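Local coordinates for protein CRISPR-associated endoribonuclease Cas6 1 (Methanocaldococcus jannaschii DSM 2661, PDB 5YI6) that probably cleaves CRISPR transcripts as a metal-independent endoribonuclease, processing them into the short CRISPR RNAs that guide defence against viruses and plasmids, at residues Ala43-Asn48 and Phe94-Leu99; Phe52-Phe57 and Glu171-Glu176; Ser4-Leu9 and Phe234-Asn239; Leu119-Lys124 and Leu217-Tyr222. All coordinates share one frame; numbering follows the deposited sequence.

Interaction 1 (Ala43-Asn48 and Phe94-Leu99); sequences AKRLHN and FVAGLL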
# COMPACT_ATOMS: atom_id res chain seq x y z
N ALA A 43 -11.13 -15.82 10.41
CA ALA A 43 -10.28 -16.77 11.11
C ALA A 43 -9.96 -17.98 10.23
O ALA A 43 -8.79 -18.32 10.05
CB ALA A 43 -10.96 -17.19 12.41
N LYS A 44 -10.99 -18.64 9.69
CA LYS A 44 -10.70 -19.81 8.87
C LYS A 44 -9.97 -19.43 7.59
O LYS A 44 -8.96 -20.05 7.21
CB LYS A 44 -12.00 -20.56 8.57
CG LYS A 44 -13.23 -20.04 9.36
CD LYS A 44 -14.50 -20.77 8.92
CE LYS A 44 -15.76 -20.25 9.58
NZ LYS A 44 -16.55 -19.36 8.66
N ARG A 45 -10.43 -18.35 6.95
CA ARG A 45 -9.91 -17.94 5.64
C ARG A 45 -8.46 -17.50 5.71
O ARG A 45 -7.72 -17.70 4.74
CB ARG A 45 -10.77 -16.80 5.07
CG ARG A 45 -12.18 -17.23 4.69
CD ARG A 45 -12.99 -16.07 4.16
NE ARG A 45 -14.25 -16.52 3.54
CZ ARG A 45 -15.45 -16.14 3.96
NH1 ARG A 45 -15.55 -15.29 4.97
NH2 ARG A 45 -16.54 -16.58 3.32
N LEU A 46 -8.04 -16.87 6.81
CA LEU A 46 -6.73 -16.25 6.88
C LEU A 46 -5.80 -16.97 7.86
O LEU A 46 -4.76 -16.44 8.22
CB LEU A 46 -6.86 -14.75 7.20
CG LEU A 46 -7.62 -13.99 6.10
CD1 LEU A 46 -7.80 -12.53 6.52
CD2 LEU A 46 -6.88 -14.05 4.76
N HIS A 47 -6.15 -18.20 8.24
CA HIS A 47 -5.35 -18.95 9.20
C HIS A 47 -3.89 -19.06 8.75
O HIS A 47 -2.97 -18.97 9.56
CB HIS A 47 -5.97 -20.34 9.38
CG HIS A 47 -5.24 -21.20 10.36
ND1 HIS A 47 -5.27 -20.98 11.72
CD2 HIS A 47 -4.46 -22.30 10.17
CE1 HIS A 47 -4.53 -21.90 12.33
NE2 HIS A 47 -4.03 -22.71 11.41
N ASN A 48 -3.66 -19.24 7.45
CA ASN A 48 -2.31 -19.41 6.91
C ASN A 48 -1.63 -18.11 6.55
O ASN A 48 -0.52 -18.14 6.00
CB ASN A 48 -2.35 -20.32 5.67
CG ASN A 48 -2.73 -21.73 6.01
OD1 ASN A 48 -2.46 -22.20 7.11
ND2 ASN A 48 -3.39 -22.40 5.08
N PHE A 94 -9.22 -12.68 1.84
CA PHE A 94 -9.42 -11.45 2.60
C PHE A 94 -10.68 -10.72 2.11
O PHE A 94 -11.50 -10.27 2.93
CB PHE A 94 -8.16 -10.58 2.50
CG PHE A 94 -8.13 -9.39 3.42
CD1 PHE A 94 -8.94 -9.35 4.56
CD2 PHE A 94 -7.26 -8.33 3.16
CE1 PHE A 94 -8.86 -8.25 5.43
CE2 PHE A 94 -7.21 -7.22 4.01
CZ PHE A 94 -8.02 -7.19 5.15
N VAL A 95 -10.87 -10.63 0.79
CA VAL A 95 -12.06 -9.98 0.25
C VAL A 95 -13.33 -10.71 0.71
O VAL A 95 -14.31 -10.07 1.10
CB VAL A 95 -11.99 -9.92 -1.29
CG1 VAL A 95 -13.39 -9.65 -1.94
CG2 VAL A 95 -11.01 -8.85 -1.76
N ALA A 96 -13.34 -12.04 0.66
CA ALA A 96 -14.54 -12.76 1.11
C ALA A 96 -14.85 -12.45 2.57
O ALA A 96 -16.03 -12.28 2.95
CB ALA A 96 -14.35 -14.27 0.92
N GLY A 97 -13.81 -12.37 3.41
CA GLY A 97 -14.03 -12.02 4.81
C GLY A 97 -14.53 -10.59 4.97
O GLY A 97 -15.45 -10.34 5.76
N LEU A 98 -13.93 -9.64 4.26
CA LEU A 98 -14.36 -8.24 4.34
C LEU A 98 -15.82 -8.09 3.90
O LEU A 98 -16.57 -7.30 4.47
CB LEU A 98 -13.46 -7.37 3.45
CG LEU A 98 -12.02 -7.15 3.98
CD1 LEU A 98 -11.08 -6.69 2.85
CD2 LEU A 98 -12.05 -6.11 5.12
N LEU A 99 -16.19 -8.78 2.83
CA LEU A 99 -17.57 -8.67 2.34
C LEU A 99 -18.56 -9.31 3.31
O LEU A 99 -19.65 -8.76 3.51
CB LEU A 99 -17.71 -9.29 0.95
CG LEU A 99 -17.06 -8.44 -0.14
CD1 LEU A 99 -17.01 -9.20 -1.45
CD2 LEU A 99 -17.78 -7.09 -0.31
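R45 and L46, neighbours in the loop that follows helix 40-43, both reach for the same side of helix 88-101, one with a charged group and the other with a methyl branch. The charged part comes first. The R45 chain is extended from CG to NE and lays its guanidinium against the helix, with A96 CB 3.4 Å above one face of the group and displaced toward its rim. The closest atom there is NE, 3.5 Å from A96 CB. G97 is buried, and R45 NH1 passes its CA at 3.6 Å. No hydrogen bond joins the two segments; the polar end of R45 is held by a salt bridge from NH1 to E100, one helical turn on from A96, and by the carbonyl oxygen of A41.

The apolar part is smaller. In L46, chi1 of -63° turns CG toward the helix and chi2 of 176° carries CD1 on to the F94 ring, 3.9 Å from CD1 of that ring, while L46 CD2 lies 4.0 Å from F94 N. The two side chains cross obliquely. One face of the F94 ring is covered from within its own helix by L98 CD1, and I31 and I35 of helix 23-35 pack on the same phenylalanine.

R45 and L46 are the two middle residues of a type I beta turn from K44 to H47. The arrangement is a loop docked on a helix of the N-terminal RAMP-type domain, and the docked loop carries H47, the probable proton donor of the Cas6 active site.

Interaction 2 (Phe52-Phe57 and Glu171-Glu176); sequences FKFFTF and EAFYNE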
# COMPACT_ATOMS: atom_id res chain seq x y z
N PHE A 52 1.80 -13.15 6.91
CA PHE A 52 2.03 -12.89 5.49
C PHE A 52 2.28 -11.42 5.25
O PHE A 52 1.46 -10.59 5.64
CB PHE A 52 0.82 -13.37 4.71
CG PHE A 52 0.93 -13.13 3.23
CD1 PHE A 52 1.86 -13.86 2.47
CD2 PHE A 52 0.11 -12.19 2.60
CE1 PHE A 52 1.99 -13.64 1.10
CE2 PHE A 52 0.22 -11.97 1.23
CZ PHE A 52 1.14 -12.71 0.47
N LYS A 53 3.41 -11.07 4.60
CA LYS A 53 3.73 -9.65 4.45
C LYS A 53 3.87 -9.19 2.99
O LYS A 53 4.21 -8.03 2.76
CB LYS A 53 4.98 -9.32 5.26
CG LYS A 53 4.71 -9.45 6.77
CD LYS A 53 5.82 -8.84 7.59
CE LYS A 53 5.43 -8.73 9.06
NZ LYS A 53 6.38 -7.84 9.79
N PHE A 54 3.54 -10.04 2.02
CA PHE A 54 3.71 -9.69 0.60
C PHE A 54 2.39 -9.19 0.01
O PHE A 54 1.82 -9.81 -0.87
CB PHE A 54 4.25 -10.88 -0.18
CG PHE A 54 5.61 -11.29 0.31
CD1 PHE A 54 6.72 -10.51 0.01
CD2 PHE A 54 5.77 -12.44 1.10
CE1 PHE A 54 8.01 -10.86 0.49
CE2 PHE A 54 7.05 -12.80 1.56
CZ PHE A 54 8.16 -12.02 1.26
N PHE A 55 1.93 -8.06 0.55
CA PHE A 55 0.75 -7.38 0.01
C PHE A 55 0.87 -5.91 0.37
O PHE A 55 1.69 -5.53 1.22
CB PHE A 55 -0.58 -7.97 0.52
CG PHE A 55 -0.88 -7.68 1.98
CD1 PHE A 55 -1.74 -6.62 2.35
CD2 PHE A 55 -0.32 -8.46 2.99
CE1 PHE A 55 -2.01 -6.35 3.71
CE2 PHE A 55 -0.59 -8.21 4.35
CZ PHE A 55 -1.44 -7.15 4.71
N THR A 56 0.06 -5.08 -0.28
CA THR A 56 0.06 -3.66 0.05
C THR A 56 -1.36 -3.11 -0.05
O THR A 56 -2.26 -3.79 -0.53
CB THR A 56 1.03 -2.85 -0.85
OG1 THR A 56 1.08 -1.48 -0.38
CG2 THR A 56 0.58 -2.90 -2.37
N PHE A 57 -1.57 -1.87 0.43
CA PHE A 57 -2.83 -1.23 0.20
C PHE A 57 -2.60 0.28 0.17
O PHE A 57 -1.55 0.79 0.60
CB PHE A 57 -3.91 -1.63 1.24
CG PHE A 57 -3.46 -1.51 2.69
CD1 PHE A 57 -3.74 -0.35 3.43
CD2 PHE A 57 -2.84 -2.60 3.33
CE1 PHE A 57 -3.35 -0.26 4.79
CE2 PHE A 57 -2.42 -2.52 4.67
CZ PHE A 57 -2.70 -1.35 5.41
N GLU A 171 12.69 -12.59 -4.44
CA GLU A 171 13.24 -13.90 -4.07
C GLU A 171 12.58 -14.44 -2.81
O GLU A 171 12.38 -15.65 -2.69
CB GLU A 171 14.77 -13.82 -3.88
CG GLU A 171 15.45 -13.41 -5.16
CD GLU A 171 16.97 -13.58 -5.12
OE1 GLU A 171 17.55 -13.75 -4.02
OE2 GLU A 171 17.55 -13.52 -6.22
N ALA A 172 12.24 -13.56 -1.86
CA ALA A 172 11.62 -14.03 -0.62
C ALA A 172 10.22 -14.55 -0.88
O ALA A 172 9.79 -15.52 -0.25
CB ALA A 172 11.57 -12.91 0.43
N PHE A 173 9.49 -13.93 -1.82
CA PHE A 173 8.12 -14.39 -2.08
C PHE A 173 8.09 -15.63 -2.96
O PHE A 173 7.35 -16.58 -2.66
CB PHE A 173 7.28 -13.31 -2.77
CG PHE A 173 5.90 -13.77 -3.10
CD1 PHE A 173 4.96 -13.91 -2.08
CD2 PHE A 173 5.53 -14.09 -4.40
CE1 PHE A 173 3.65 -14.36 -2.35
CE2 PHE A 173 4.22 -14.54 -4.69
CZ PHE A 173 3.27 -14.66 -3.65
N TYR A 174 8.87 -15.63 -4.05
CA TYR A 174 8.80 -16.72 -5.01
C TYR A 174 9.73 -17.88 -4.68
O TYR A 174 9.53 -18.97 -5.24
CB TYR A 174 9.14 -16.23 -6.44
CG TYR A 174 7.99 -15.44 -7.03
CD1 TYR A 174 6.78 -16.08 -7.32
CD2 TYR A 174 8.09 -14.07 -7.26
CE1 TYR A 174 5.70 -15.37 -7.84
CE2 TYR A 174 7.00 -13.35 -7.80
CZ TYR A 174 5.82 -14.01 -8.06
OH TYR A 174 4.72 -13.34 -8.58
N ASN A 175 10.69 -17.68 -3.78
CA ASN A 175 11.72 -18.69 -3.52
C ASN A 175 12.36 -19.15 -4.82
O ASN A 175 12.49 -20.34 -5.10
CB ASN A 175 11.14 -19.86 -2.73
CG ASN A 175 10.86 -19.48 -1.28
OD1 ASN A 175 11.73 -18.98 -0.58
ND2 ASN A 175 9.63 -19.68 -0.85
N GLU A 176 12.72 -18.17 -5.65
CA GLU A 176 13.43 -18.39 -6.91
C GLU A 176 14.35 -17.20 -7.10
O GLU A 176 14.11 -16.12 -6.55
CB GLU A 176 12.50 -18.52 -8.13
CG GLU A 176 11.44 -19.58 -8.05
CD GLU A 176 12.00 -21.01 -8.12
OE1 GLU A 176 13.23 -21.18 -8.37
OE2 GLU A 176 11.22 -21.96 -7.91
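F54 and F173 make the tight half of this contact. The edge of F173 points at the face of F54 in an offset edge-to-face pair, with ring centroids 5.4 Å apart and planes inclined at 64°. F173 CD1 comes to 3.6 Å from F54 CD2. The same face of F54 takes a CH-pi contact from F173 CB, which lies 4.0 Å from the F54 ring centroid and only 9° off the ring normal. The phenylalanine of the helix thus meets one ring with both its CB and its aromatic edge. CB sits over the centre of the F54 ring, and a CG anti to the backbone N (chi1 178°) carries the F173 ring past it.

Further along the F173 edge, F52 CE1 lies near the ring plane, 3.9 Å from F173 CE1, and the two rings touch edge to edge, their side chains running at a slant. This is a lighter touch, burying much less surface than the F54 pair. The solvent side belongs to A172, an exposed residue whose CB reaches F54 CZ at 3.6 Å. No hydrogen bond crosses between the segments, so apolar contact alone joins them here. F54 sits at the centre of an inverse gamma turn, directly after K53, the probable transition-state stabiliser.

The contact bridges the two halves of the protein at their surface. Helix 158-174 ends here, with N175 leaving helical geometry at positive phi. F173 also packs on F220 of helix 215-224, and F54 on C224, while T56 pairs through its backbone with S84 of strand 78-85.

Interaction 3 (Ser4-Leu9 and Phe234-Asn239); sequences SMRIEL and FGMVVN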
# COMPACT_ATOMS: atom_id res chain seq x y z
N SER A 4 -1.19 -12.86 -9.52
CA SER A 4 -1.43 -11.74 -8.61
C SER A 4 -2.89 -11.28 -8.68
O SER A 4 -3.68 -11.68 -9.55
CB SER A 4 -0.48 -10.57 -8.93
OG SER A 4 -0.75 -9.99 -10.20
N MET A 5 -3.26 -10.38 -7.75
CA MET A 5 -4.61 -9.84 -7.81
C MET A 5 -4.62 -8.49 -7.12
O MET A 5 -3.97 -8.30 -6.08
CB MET A 5 -5.62 -10.78 -7.15
CG MET A 5 -7.06 -10.32 -7.33
SD MET A 5 -8.13 -11.62 -6.70
CE MET A 5 -9.73 -10.96 -7.23
N ARG A 6 -5.34 -7.55 -7.74
CA ARG A 6 -5.61 -6.24 -7.18
C ARG A 6 -7.12 -6.03 -7.12
O ARG A 6 -7.83 -6.34 -8.09
CB ARG A 6 -4.97 -5.11 -8.01
CG ARG A 6 -5.38 -3.70 -7.51
CD ARG A 6 -4.66 -2.58 -8.28
NE ARG A 6 -3.21 -2.66 -8.06
CZ ARG A 6 -2.40 -1.60 -8.01
NH1 ARG A 6 -2.90 -0.37 -8.19
NH2 ARG A 6 -1.09 -1.75 -7.76
N ILE A 7 -7.62 -5.51 -6.00
CA ILE A 7 -9.04 -5.19 -5.88
C ILE A 7 -9.20 -3.76 -5.39
O ILE A 7 -8.33 -3.18 -4.71
CB ILE A 7 -9.84 -6.16 -4.97
CG1 ILE A 7 -9.31 -6.15 -3.56
CG2 ILE A 7 -9.80 -7.64 -5.53
CD1 ILE A 7 -10.02 -5.22 -2.62
N GLU A 8 -10.29 -3.18 -5.79
CA GLU A 8 -10.78 -1.90 -5.29
C GLU A 8 -11.98 -2.17 -4.37
O GLU A 8 -13.05 -2.55 -4.85
CB GLU A 8 -11.17 -1.04 -6.48
CG GLU A 8 -11.89 0.27 -6.04
CD GLU A 8 -12.51 0.96 -7.23
OE1 GLU A 8 -13.74 0.79 -7.46
OE2 GLU A 8 -11.77 1.66 -7.93
N LEU A 9 -11.82 -1.92 -3.07
CA LEU A 9 -12.93 -2.04 -2.15
C LEU A 9 -13.72 -0.76 -2.21
O LEU A 9 -13.16 0.31 -1.94
CB LEU A 9 -12.53 -2.25 -0.70
CG LEU A 9 -12.15 -3.54 -0.05
CD1 LEU A 9 -12.08 -3.24 1.48
CD2 LEU A 9 -13.22 -4.56 -0.41
N PHE A 234 2.09 0.67 2.74
CA PHE A 234 3.05 1.57 2.12
C PHE A 234 3.48 1.08 0.76
O PHE A 234 3.58 -0.13 0.51
CB PHE A 234 4.32 1.79 3.03
CG PHE A 234 4.02 2.59 4.26
CD1 PHE A 234 4.27 3.95 4.29
CD2 PHE A 234 3.44 1.99 5.38
CE1 PHE A 234 3.96 4.73 5.45
CE2 PHE A 234 3.12 2.74 6.50
CZ PHE A 234 3.38 4.13 6.54
N GLY A 235 3.72 2.04 -0.14
CA GLY A 235 4.43 1.74 -1.38
C GLY A 235 3.56 1.26 -2.52
O GLY A 235 4.11 0.77 -3.51
N MET A 236 2.23 1.39 -2.42
CA MET A 236 1.35 0.95 -3.51
C MET A 236 1.32 2.00 -4.63
O MET A 236 1.24 3.20 -4.37
CB MET A 236 -0.09 0.71 -2.99
CG MET A 236 -0.94 0.01 -4.04
SD MET A 236 -2.52 -0.48 -3.32
CE MET A 236 -3.10 -1.63 -4.57
N VAL A 237 1.42 1.54 -5.88
CA VAL A 237 1.43 2.45 -7.02
C VAL A 237 0.27 2.10 -7.95
O VAL A 237 -0.34 1.04 -7.86
CB VAL A 237 2.77 2.43 -7.79
CG1 VAL A 237 3.92 2.86 -6.89
CG2 VAL A 237 3.02 1.03 -8.44
N VAL A 238 0.01 3.00 -8.89
CA VAL A 238 -1.01 2.77 -9.90
C VAL A 238 -0.45 3.29 -11.21
O VAL A 238 0.39 4.20 -11.24
CB VAL A 238 -2.36 3.46 -9.55
CG1 VAL A 238 -2.24 4.98 -9.61
CG2 VAL A 238 -3.48 2.98 -10.48
N ASN A 239 -0.89 2.67 -12.31
CA ASN A 239 -0.43 3.15 -13.61
C ASN A 239 -1.13 4.47 -13.93
O ASN A 239 -2.27 4.72 -13.52
CB ASN A 239 -0.67 2.11 -14.69
CG ASN A 239 -2.12 1.94 -14.99
OD1 ASN A 239 -2.95 1.87 -14.08
ND2 ASN A 239 -2.44 1.83 -16.28
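A buried, two-nitrogen arginine-to-carbonyl hydrogen bond joins R6 to V237, linking strand 5-12 of the five-stranded N-terminal sheet to the lead-in and start of strand 237-240 at the edge of the C-terminal sheet. The strands are not paired here: their nearest CA atoms, those of R6 and V238, are 10.5 Å apart; the R6 side chain spans the distance to V237 O, and M236 reaches back. R6 grips V237 O end-on with both terminal nitrogens, NH1 and NH2 each 2.9 Å from that oxygen. The acceptor lies in the guanidinium plane. The NH2 donor comes nearly straight on to the carbonyl, at a C=O...donor angle of 165°, whereas NH1 approaches at 147°. Neither N-H points squarely at the oxygen, as expected when two donors converge on one acceptor.

A methionine methyl lies over the guanidinium. M236, extended through chi3, arrives from the opposite direction and sets CE 3.5 Å above the guanidinium plane, over its centre; CE is also 3.6 Å from R6 NE. V238 flanks NH1, its CB at 4.1 Å. The R6 chain is extended until chi3, where a bend (-63°) turns the guanidinium into this position.

The charge of R6 is met by E223, in a salt bridge from NE, and NH2 also bonds to Y222 O, fixing the group from several sides. Strand 5-12 lies centrally in its sheet, between strands 78-85 and 109-118, and M236 packs on Y82 and S84 of the former. Helix 215-224, which supplies Y222 and E223, adjoins both segments at the junction between the two sheets.

Interaction 4 (Leu119-Lys124 and Leu217-Tyr222); sequences LPIPKK and LIKFGY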
# COMPACT_ATOMS: atom_id res chain seq x y z
N LEU A 119 -9.34 -5.61 -10.47
CA LEU A 119 -8.53 -4.75 -11.33
C LEU A 119 -7.45 -5.60 -11.97
O LEU A 119 -6.39 -5.85 -11.35
CB LEU A 119 -7.91 -3.59 -10.53
CG LEU A 119 -8.99 -2.69 -9.89
CD1 LEU A 119 -8.38 -1.63 -8.98
CD2 LEU A 119 -9.79 -2.02 -10.98
N PRO A 120 -7.62 -6.00 -13.23
CA PRO A 120 -6.58 -6.76 -13.91
C PRO A 120 -5.31 -5.94 -14.04
O PRO A 120 -5.34 -4.72 -14.22
CB PRO A 120 -7.19 -7.04 -15.29
CG PRO A 120 -8.68 -7.00 -15.06
CD PRO A 120 -8.87 -5.92 -14.02
N ILE A 121 -4.20 -6.65 -14.02
CA ILE A 121 -2.88 -6.01 -14.09
C ILE A 121 -2.71 -5.35 -15.45
O ILE A 121 -3.15 -5.91 -16.47
CB ILE A 121 -1.78 -7.05 -13.84
CG1 ILE A 121 -0.42 -6.39 -13.75
CG2 ILE A 121 -1.73 -8.10 -14.95
CD1 ILE A 121 0.13 -6.41 -12.38
N PRO A 122 -2.12 -4.16 -15.52
CA PRO A 122 -1.82 -3.57 -16.83
C PRO A 122 -0.88 -4.47 -17.64
O PRO A 122 -0.01 -5.14 -17.09
CB PRO A 122 -1.15 -2.24 -16.47
CG PRO A 122 -1.68 -1.91 -15.08
CD PRO A 122 -1.81 -3.24 -14.41
N LYS A 123 -1.10 -4.50 -18.95
CA LYS A 123 -0.27 -5.31 -19.83
C LYS A 123 1.05 -4.64 -20.14
O LYS A 123 1.94 -5.30 -20.67
CB LYS A 123 -1.02 -5.60 -21.13
CG LYS A 123 -2.17 -6.60 -21.00
CD LYS A 123 -2.79 -6.91 -22.36
CE LYS A 123 -3.70 -5.78 -22.87
NZ LYS A 123 -4.96 -5.58 -22.08
N LYS A 124 1.19 -3.35 -19.84
CA LYS A 124 2.44 -2.62 -20.04
C LYS A 124 2.54 -1.51 -18.99
O LYS A 124 1.53 -1.00 -18.51
CB LYS A 124 2.51 -2.02 -21.45
CG LYS A 124 1.42 -1.00 -21.71
CD LYS A 124 1.23 -0.68 -23.20
CE LYS A 124 0.07 0.31 -23.40
NZ LYS A 124 -0.13 0.76 -24.80
N LEU A 217 9.31 -8.29 -13.26
CA LEU A 217 9.79 -7.70 -12.02
C LEU A 217 9.00 -6.43 -11.68
O LEU A 217 8.66 -6.18 -10.52
CB LEU A 217 11.28 -7.40 -12.11
CG LEU A 217 11.95 -6.78 -10.88
CD1 LEU A 217 11.69 -7.60 -9.61
CD2 LEU A 217 13.46 -6.63 -11.11
N ILE A 218 8.76 -5.58 -12.68
CA ILE A 218 7.94 -4.38 -12.43
C ILE A 218 6.55 -4.78 -11.94
O ILE A 218 6.00 -4.16 -11.02
CB ILE A 218 7.88 -3.51 -13.70
CG1 ILE A 218 9.29 -3.00 -14.04
CG2 ILE A 218 6.90 -2.33 -13.50
CD1 ILE A 218 9.39 -2.35 -15.45
N LYS A 219 5.97 -5.82 -12.55
CA LYS A 219 4.65 -6.33 -12.19
C LYS A 219 4.63 -6.81 -10.74
O LYS A 219 3.63 -6.64 -10.03
CB LYS A 219 4.27 -7.47 -13.14
CG LYS A 219 3.06 -8.25 -12.75
CD LYS A 219 2.73 -9.34 -13.77
CE LYS A 219 1.47 -10.09 -13.37
NZ LYS A 219 1.61 -10.82 -12.07
N PHE A 220 5.73 -7.44 -10.30
CA PHE A 220 5.81 -7.80 -8.88
C PHE A 220 5.80 -6.56 -7.99
O PHE A 220 5.11 -6.54 -6.97
CB PHE A 220 7.08 -8.63 -8.62
CG PHE A 220 7.27 -8.99 -7.19
CD1 PHE A 220 6.52 -10.00 -6.61
CD2 PHE A 220 8.26 -8.33 -6.42
CE1 PHE A 220 6.71 -10.36 -5.24
CE2 PHE A 220 8.46 -8.66 -5.05
CZ PHE A 220 7.70 -9.69 -4.47
N GLY A 221 6.55 -5.51 -8.34
CA GLY A 221 6.45 -4.28 -7.55
C GLY A 221 5.05 -3.66 -7.61
O GLY A 221 4.55 -3.12 -6.62
N TYR A 222 4.40 -3.78 -8.76
CA TYR A 222 3.05 -3.25 -8.92
C TYR A 222 2.07 -3.92 -7.97
O TYR A 222 1.19 -3.27 -7.41
CB TYR A 222 2.62 -3.42 -10.37
CG TYR A 222 1.43 -2.55 -10.73
CD1 TYR A 222 1.61 -1.21 -11.05
CD2 TYR A 222 0.15 -3.08 -10.75
CE1 TYR A 222 0.49 -0.38 -11.39
CE2 TYR A 222 -0.97 -2.30 -11.09
CZ TYR A 222 -0.78 -0.94 -11.39
OH TYR A 222 -1.85 -0.14 -11.73
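I121 and P122 press against helix 215-224 from the linker that leaves strand 109-118 of the N-terminal sheet and runs to strand 127-130 of the C-terminal one, the connection between the two sheets of this Cas6 fold. At its start, L119 is still paired through its backbone with R6 of strand 5-12. I121 then carries most of the contact. Its CG1 is anti to the backbone N (chi1 -173°), and a chi2 of 109° turns CD1 in between K219 and Y222. CD1 meets K219 CG at 3.5 Å, tighter than usual for two carbons, and Y222 CD2 at 3.7 Å. The I121 and K219 side chains cross at about a right angle, and K219 CE also passes I121 CG2 at 4.1 Å. Beyond that aliphatic stretch, K219 bends at chi4 and its NZ is hydrogen-bonded to S4. No hydrogen bond links the two segments.

P122 follows, its ring set against the outer half of the tyrosine and meeting it obliquely. The tyrosine OH is held by the backbone N of N239, which ties this end of the ring to strand 237-240. P122 CD lies 3.6 Å from Y222 CE2, and P122 CG 3.8 Å from Y222 OH.

Overall arrangement
Interactions 1 and 3 are buried, interaction 4 is partly so, and interaction 2 lies at the surface. Interaction 1 stays within the N-terminal half, whereas interactions 2 and 3 join the two halves and interaction 4 packs the linker between the sheets on a helix. Of the four, interaction 3 alone has hydrogen bonds between its segments; interaction 2 is aromatic, interaction 4 aliphatic against a tyrosine, and interaction 1 mixes a guanidinium with apolar packing. Interactions 3 and 4 are tied most closely, through R6 with Y222 and L119. Interaction 2 meets 3 where T56 bonds to F234, and 4 where F173 packs on F220. V95 and L98 connect interaction 1 to strand 5-12.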